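Long-range contacts in mitomycin biosynthesis 6-O-methyltransferase (Streptomyces lavendulae, PDB 3GWZ), which methylates the 6-hydroxyl group of 6-demethylmitomycins A and B with S-adenosyl-L-methionine, forming the quinone methoxy group of mitomycins A and B: residues A52-H56 with Q134-W140; L227-E233 with R253-G259. All coordinates share one frame; numbering follows the deposited sequence.

How the contacts relate
Of the two contacts, one lies at the subunit interface, the other beside the cofactor pocket. Contact 1 (52-56 with 134-140) is buried, between helix 32-61 and the turn joining helices 126-135 and 137-144. Contact 2 (227-233 with 253-259) is partly buried, lies on the opposite side of the chain's centre and joins two neighbouring strands of the methyltransferase sheet. They hold no element in common; the centres of contacts 1 and 2 are about 34 Å apart, their nearest atoms about 15 Å apart. Side chains reach across contact 1, an arginine stacking on a tryptophan and donating to backbone carbonyls, a histidine to a glutamine amide, whereas mainly backbone amides and carbonyls bind in contact 2.

Contact 1 (A52-H56 with Q134-W140); sequences ARAIH and QAAPWHW
R53 lies against W140 and reaches past it to the backbone of Q134 and A135, just before helix 137-144. R53 CD sits over the indole face, 3.5 Å from the centroid of the W140 six-membered ring, and the guanidinium stacks farther along, planes 27° apart, in an off-centre cation-pi contact with the five-membered ring. A bend at chi2 (68°) in an otherwise extended chain lays the arginine along the indole. R53 NH1 donates to Q134 O at 3.1 Å, with the carbonyl oxygen in the guanidinium plane, while NH2 makes a weak bond to A135 O. H56, one helical turn on, gives NE2 to Q134 OE1 at 3.1 Å; the amide offers an in-plane lone pair, and its oxygen lies somewhat out of the H56 ring plane, with the two planes 82° apart. H56 CB packs on A135 CB at 3.8 Å, and CE1 approaches W140 CZ3. A second subunit completes the surroundings of R53, which also donates to E144 O and W143 O there; the two W140 rings stack. Helix 32-61 is thus clamped to the junction of helices 126-135 and 137-144 at the homodimer interface, while A54 and I55 pack on helix 85-97.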
loop_
_atom_site.group_PDB
_atom_site.type_symbol
_atom_site.label_atom_id
_atom_site.label_comp_id
_atom_site.label_asym_id
_atom_site.label_seq_id
_atom_site.Cartn_x
_atom_site.Cartn_y
_atom_site.Cartn_z
ATOM N N ALA A 52 20.060 -13.834 -5.324
ATOM C CA ALA A 52 19.735 -12.453 -5.652
ATOM C C ALA A 52 18.737 -12.381 -6.805
ATOM O O ALA A 52 17.761 -11.629 -6.741
ATOM C CB ALA A 52 21.015 -11.670 -5.990
ATOM N N ARG A 53 18.967 -13.166 -7.856
ATOM C CA ARG A 53 18.106 -13.100 -9.031
ATOM C C ARG A 53 16.700 -13.583 -8.673
ATOM O O ARG A 53 15.711 -13.076 -9.190
ATOM C CB ARG A 53 18.677 -13.911 -10.203
ATOM C CG ARG A 53 18.162 -13.457 -11.579
ATOM C CD ARG A 53 18.713 -12.056 -11.918
ATOM N NE ARG A 53 18.149 -11.484 -13.140
ATOM C CZ ARG A 53 17.991 -10.177 -13.338
ATOM N NH1 ARG A 53 18.331 -9.317 -12.382
ATOM N NH2 ARG A 53 17.486 -9.729 -14.482
ATOM N N ALA A 54 16.605 -14.554 -7.775
ATOM C CA ALA A 54 15.281 -15.018 -7.357
ATOM C C ALA A 54 14.510 -13.883 -6.668
ATOM O O ALA A 54 13.301 -13.732 -6.858
ATOM C CB ALA A 54 15.402 -16.240 -6.438
ATOM N N ILE A 55 15.214 -13.079 -5.879
ATOM C CA ILE A 55 14.591 -11.907 -5.267
ATOM C C ILE A 55 14.161 -10.913 -6.349
ATOM O O ILE A 55 13.073 -10.336 -6.284
ATOM C CB ILE A 55 15.520 -11.239 -4.230
ATOM C CG1 ILE A 55 15.589 -12.106 -2.959
ATOM C CG2 ILE A 55 15.037 -9.820 -3.911
ATOM C CD1 ILE A 55 16.372 -11.495 -1.821
ATOM N N HIS A 56 15.002 -10.722 -7.365
ATOM C CA HIS A 56 14.650 -9.797 -8.438
ATOM C C HIS A 56 13.338 -10.210 -9.091
ATOM O O HIS A 56 12.463 -9.378 -9.333
ATOM C CB HIS A 56 15.770 -9.713 -9.481
ATOM C CG HIS A 56 17.065 -9.204 -8.922
ATOM N ND1 HIS A 56 18.292 -9.541 -9.450
ATOM C CD2 HIS A 56 17.320 -8.413 -7.853
ATOM C CE1 HIS A 56 19.248 -8.965 -8.743
ATOM N NE2 HIS A 56 18.685 -8.280 -7.762
ATOM N N GLN A 134 17.787 -3.341 -9.742
ATOM C CA GLN A 134 18.653 -4.460 -10.115
ATOM C C GLN A 134 17.934 -5.533 -10.940
ATOM O O GLN A 134 18.572 -6.316 -11.646
ATOM C CB GLN A 134 19.222 -5.114 -8.857
ATOM C CG GLN A 134 20.170 -4.228 -8.076
ATOM C CD GLN A 134 20.489 -4.800 -6.713
ATOM O OE1 GLN A 134 20.084 -5.920 -6.385
ATOM N NE2 GLN A 134 21.203 -4.029 -5.900
ATOM N N ALA A 135 16.613 -5.582 -10.829
ATOM C CA ALA A 135 15.823 -6.563 -11.569
ATOM C C ALA A 135 15.908 -6.326 -13.076
ATOM O O ALA A 135 15.789 -7.263 -13.869
ATOM C CB ALA A 135 14.373 -6.523 -11.109
ATOM N N ALA A 136 16.111 -5.069 -13.469
ATOM C CA ALA A 136 16.217 -4.709 -14.879
ATOM C C ALA A 136 17.301 -5.505 -15.593
ATOM O O ALA A 136 18.417 -5.643 -15.089
ATOM C CB ALA A 136 16.479 -3.209 -15.044
ATOM N N PRO A 137 16.977 -6.017 -16.790
ATOM C CA PRO A 137 17.923 -6.850 -17.544
ATOM C C PRO A 137 19.212 -6.097 -17.859
ATOM O O PRO A 137 20.282 -6.702 -17.872
ATOM C CB PRO A 137 17.146 -7.189 -18.825
ATOM C CG PRO A 137 16.057 -6.137 -18.900
ATOM C CD PRO A 137 15.672 -5.934 -17.464
ATOM N N TRP A 138 19.118 -4.789 -18.089
ATOM C CA TRP A 138 20.303 -4.013 -18.460
ATOM C C TRP A 138 21.231 -3.775 -17.277
ATOM O O TRP A 138 22.432 -3.531 -17.448
ATOM C CB TRP A 138 19.910 -2.688 -19.139
ATOM C CG TRP A 138 18.740 -1.973 -18.511
ATOM C CD1 TRP A 138 17.456 -1.965 -18.963
ATOM C CD2 TRP A 138 18.752 -1.158 -17.326
ATOM N NE1 TRP A 138 16.670 -1.193 -18.150
ATOM C CE2 TRP A 138 17.437 -0.689 -17.133
ATOM C CE3 TRP A 138 19.746 -0.784 -16.413
ATOM C CZ2 TRP A 138 17.084 0.135 -16.063
ATOM C CZ3 TRP A 138 19.397 0.034 -15.345
ATOM C CH2 TRP A 138 18.072 0.490 -15.183
ATOM N N HIS A 139 20.670 -3.826 -16.072
ATOM C CA HIS A 139 21.478 -3.727 -14.869
ATOM C C HIS A 139 22.274 -5.034 -14.747
ATOM O O HIS A 139 23.498 -5.025 -14.713
ATOM C CB HIS A 139 20.565 -3.507 -13.664
ATOM C CG HIS A 139 21.282 -3.191 -12.387
ATOM N ND1 HIS A 139 22.082 -4.102 -11.734
ATOM C CD2 HIS A 139 21.264 -2.080 -11.607
ATOM C CE1 HIS A 139 22.562 -3.555 -10.632
ATOM N NE2 HIS A 139 22.077 -2.329 -10.528
ATOM N N TRP A 140 21.566 -6.161 -14.706
ATOM C CA TRP A 140 22.220 -7.470 -14.647
ATOM C C TRP A 140 23.232 -7.639 -15.791
ATOM O O TRP A 140 24.295 -8.222 -15.599
ATOM C CB TRP A 140 21.165 -8.584 -14.694
ATOM C CG TRP A 140 21.661 -9.987 -14.421
ATOM C CD1 TRP A 140 21.976 -10.946 -15.346
ATOM C CD2 TRP A 140 21.830 -10.605 -13.135
ATOM N NE1 TRP A 140 22.358 -12.108 -14.717
ATOM C CE2 TRP A 140 22.278 -11.925 -13.359
ATOM C CE3 TRP A 140 21.666 -10.162 -11.817
ATOM C CZ2 TRP A 140 22.560 -12.807 -12.316
ATOM C CZ3 TRP A 140 21.948 -11.035 -10.781
ATOM C CH2 TRP A 140 22.385 -12.351 -11.036
#

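Contact 2 (L227-E233 with R253-G259). With SAH (S-adenosyl-L-homocysteine), chain G.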
loop_
_atom_site.group_PDB
_atom_site.type_symbol
_atom_site.label_atom_id
_atom_site.label_comp_id
_atom_site.label_asym_id
_atom_site.label_seq_id
_atom_site.Cartn_x
_atom_site.Cartn_y
_atom_site.Cartn_z
ATOM N N LEU A 227 16.818 30.348 4.117
ATOM C CA LEU A 227 17.627 29.951 2.970
ATOM C C LEU A 227 16.812 29.880 1.678
ATOM O O LEU A 227 15.637 29.516 1.699
ATOM C CB LEU A 227 18.267 28.587 3.252
ATOM C CG LEU A 227 19.311 28.086 2.256
ATOM C CD1 LEU A 227 20.535 28.991 2.245
ATOM C CD2 LEU A 227 19.703 26.657 2.608
ATOM N N ARG A 228 17.431 30.234 0.553
ATOM C CA ARG A 228 16.817 29.953 -0.736
ATOM C C ARG A 228 17.782 29.138 -1.586
ATOM O O ARG A 228 18.994 29.197 -1.391
ATOM C CB ARG A 228 16.373 31.227 -1.454
ATOM C CG ARG A 228 17.440 31.923 -2.255
ATOM C CD ARG A 228 16.813 33.014 -3.120
ATOM N NE ARG A 228 17.819 33.786 -3.841
ATOM C CZ ARG A 228 18.459 34.835 -3.330
ATOM N NH1 ARG A 228 18.195 35.235 -2.090
ATOM N NH2 ARG A 228 19.363 35.482 -4.053
ATOM N N GLY A 229 17.247 28.372 -2.523
ATOM C CA GLY A 229 18.077 27.406 -3.220
ATOM C C GLY A 229 17.876 27.342 -4.713
ATOM O O GLY A 229 16.908 27.884 -5.252
ATOM N N THR A 230 18.816 26.679 -5.381
ATOM C CA THR A 230 18.688 26.371 -6.789
ATOM C C THR A 230 19.081 24.922 -6.967
ATOM O O THR A 230 20.123 24.496 -6.474
ATOM C CB THR A 230 19.624 27.241 -7.649
ATOM O OG1 THR A 230 19.328 28.622 -7.431
ATOM C CG2 THR A 230 19.448 26.909 -9.125
ATOM N N LEU A 231 18.240 24.166 -7.657
ATOM C CA LEU A 231 18.562 22.777 -7.960
ATOM C C LEU A 231 18.928 22.638 -9.431
ATOM O O LEU A 231 18.109 22.918 -10.307
ATOM C CB LEU A 231 17.374 21.876 -7.651
ATOM C CG LEU A 231 17.805 20.429 -7.899
ATOM C CD1 LEU A 231 17.582 19.591 -6.672
ATOM C CD2 LEU A 231 17.117 19.876 -9.123
ATOM N N LEU A 232 20.157 22.202 -9.689
ATOM C CA LEU A 232 20.657 21.998 -11.042
ATOM C C LEU A 232 20.656 20.506 -11.368
ATOM O O LEU A 232 21.256 19.721 -10.645
ATOM C CB LEU A 232 22.083 22.549 -11.144
ATOM C CG LEU A 232 22.967 22.197 -12.345
ATOM C CD1 LEU A 232 22.330 22.650 -13.638
ATOM C CD2 LEU A 232 24.339 22.837 -12.174
ATOM N N GLU A 233 19.989 20.124 -12.455
ATOM C CA GLU A 233 19.934 18.721 -12.890
ATOM C C GLU A 233 19.724 18.620 -14.398
ATOM O O GLU A 233 19.320 19.596 -15.048
ATOM C CB GLU A 233 18.791 17.964 -12.185
ATOM C CG GLU A 233 19.230 17.101 -11.007
ATOM C CD GLU A 233 19.992 15.874 -11.447
ATOM O OE1 GLU A 233 20.021 15.596 -12.663
ATOM O OE2 GLU A 233 20.567 15.191 -10.581
ATOM N N ARG A 253 10.797 28.826 -2.954
ATOM C CA ARG A 253 12.092 28.964 -2.284
ATOM C C ARG A 253 13.223 28.265 -3.037
ATOM O O ARG A 253 14.389 28.376 -2.661
ATOM C CB ARG A 253 12.030 28.442 -0.848
ATOM C CG ARG A 253 11.243 29.336 0.106
ATOM C CD ARG A 253 11.231 28.757 1.509
ATOM N NE ARG A 253 12.572 28.706 2.084
ATOM C CZ ARG A 253 12.921 27.882 3.063
ATOM N NH1 ARG A 253 12.023 27.038 3.567
ATOM N NH2 ARG A 253 14.165 27.896 3.533
ATOM N N CYS A 254 12.885 27.538 -4.090
ATOM C CA CYS A 254 13.914 26.830 -4.844
ATOM C C CYS A 254 13.702 26.978 -6.343
ATOM O O CYS A 254 12.691 26.553 -6.887
ATOM C CB CYS A 254 13.963 25.349 -4.452
ATOM S SG CYS A 254 15.464 24.461 -5.040
ATOM N N GLU A 255 14.668 27.596 -7.001
ATOM C CA GLU A 255 14.661 27.677 -8.447
ATOM C C GLU A 255 15.134 26.342 -9.025
ATOM O O GLU A 255 16.070 25.738 -8.507
ATOM C CB GLU A 255 15.596 28.795 -8.902
ATOM C CG GLU A 255 15.904 28.767 -10.391
ATOM C CD GLU A 255 16.868 29.865 -10.796
ATOM O OE1 GLU A 255 17.653 29.653 -11.749
ATOM O OE2 GLU A 255 16.842 30.937 -10.150
ATOM N N ILE A 256 14.477 25.900 -10.092
ATOM C CA ILE A 256 14.883 24.710 -10.838
ATOM C C ILE A 256 15.679 25.109 -12.080
ATOM O O ILE A 256 15.197 25.861 -12.922
ATOM C CB ILE A 256 13.659 23.923 -11.330
ATOM C CG1 ILE A 256 12.723 23.558 -10.167
ATOM C CG2 ILE A 256 14.100 22.699 -12.117
ATOM C CD1 ILE A 256 13.375 22.735 -9.076
ATOM N N LEU A 257 16.889 24.583 -12.201
ATOM C CA LEU A 257 17.769 24.903 -13.317
ATOM C C LEU A 257 18.119 23.653 -14.112
ATOM O O LEU A 257 19.006 22.892 -13.725
ATOM C CB LEU A 257 19.050 25.551 -12.795
ATOM C CG LEU A 257 20.105 25.887 -13.849
ATOM C CD1 LEU A 257 19.504 26.753 -14.958
ATOM C CD2 LEU A 257 21.304 26.575 -13.195
ATOM N N PRO A 258 17.400 23.421 -15.216
ATOM C CA PRO A 258 17.756 22.335 -16.131
ATOM C C PRO A 258 19.079 22.694 -16.781
ATOM O O PRO A 258 19.201 23.792 -17.323
ATOM C CB PRO A 258 16.632 22.366 -17.171
ATOM C CG PRO A 258 15.501 23.127 -16.512
ATOM C CD PRO A 258 16.174 24.125 -15.630
ATOM N N GLY A 259 20.063 21.806 -16.722
ATOM C CA GLY A 259 21.375 22.148 -17.234
ATOM C C GLY A 259 22.379 21.016 -17.142
ATOM O O GLY A 259 22.027 19.873 -16.861
HETATM N N SAH G . 22.608 14.319 -5.701
HETATM C CA SAH G . 21.537 13.278 -5.871
HETATM C CB SAH G . 21.724 12.387 -7.115
HETATM C CG SAH G . 23.039 11.588 -7.196
HETATM S SD SAH G . 23.065 10.503 -8.618
HETATM C C SAH G . 21.483 12.416 -4.641
HETATM O O SAH G . 20.491 11.710 -4.432
HETATM O OXT SAH G . 22.415 12.409 -3.825
HETATM C "C5'" SAH G . 24.005 11.509 -9.749
HETATM C "C4'" SAH G . 23.160 12.559 -10.501
HETATM O "O4'" SAH G . 23.931 13.315 -11.463
HETATM C "C3'" SAH G . 21.954 12.028 -11.283
HETATM O "O3'" SAH G . 20.750 12.529 -10.681
HETATM C "C2'" SAH G . 22.092 12.589 -12.701
HETATM O "O2'" SAH G . 20.867 13.094 -13.247
HETATM C "C1'" SAH G . 23.028 13.757 -12.499
HETATM N N9 SAH G . 23.849 14.110 -13.679
HETATM C C8 SAH G . 24.598 13.263 -14.421
HETATM N N7 SAH G . 25.247 13.939 -15.403
HETATM C C5 SAH G . 24.916 15.246 -15.274
HETATM C C6 SAH G . 25.258 16.501 -15.970
HETATM N N6 SAH G . 26.107 16.453 -17.025
HETATM N N1 SAH G . 24.694 17.658 -15.527
HETATM C C2 SAH G . 23.855 17.678 -14.481
HETATM N N3 SAH G . 23.502 16.570 -13.795
HETATM C C4 SAH G . 23.995 15.354 -14.140
#
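A parallel beta-alpha-beta unit of the Rossmann-like class I methyltransferase fold brings strands 228-233 and 254-258 side by side, with helix 235-247 as the crossover and the cofactor pocket at the C-terminal end. The axes of the two short segments come within 4.4 Å, their directions 18° apart. Successive backbone bonds zip them together: R253 O accepts from G229 N, G229 O from E255 N, E255 O from L231 N, and L231 O from L257 N, the last at 2.8 Å and nearly straight (169°). E233 N to L257 O and G259 N to E233 O carry the pairing through to the pocket.

On one face, the methyl CG2 of T230 meets L257 CB at 3.9 Å, and L232 CD1 packs on L257 CG; F261 and I265 also touch L232. The other face carries C254, L231 and I256. C254 turns its sulfur away from its own amide nitrogen (chi1 -166°), which brings SG over G229 to within 4.1 Å of L231 CB. Helix 235-247 covers this face, and M217 and L221 of helix 215-223 also reach C254.

At the end remote from the cofactor, R253 bends at chi3 and presents the NE side of its guanidinium to L227 O. Two nitrogens converge on that one oxygen, which lies near the guanidinium plane; R253 NH2 makes the shorter bond to L227 O, 2.9 Å, and also donates to L221 O.

E233, an experimentally established S-adenosylmethionine-binding residue, closes the opposite end of its strand. G212 N also donates to OE2, consistent with a role in orienting the carboxylate, whose two oxygens divide the ribose diol of S-adenosylhomocysteine between them: E233 OE1 accepts from O2' and OE2 from O3', each at 2.7 Å.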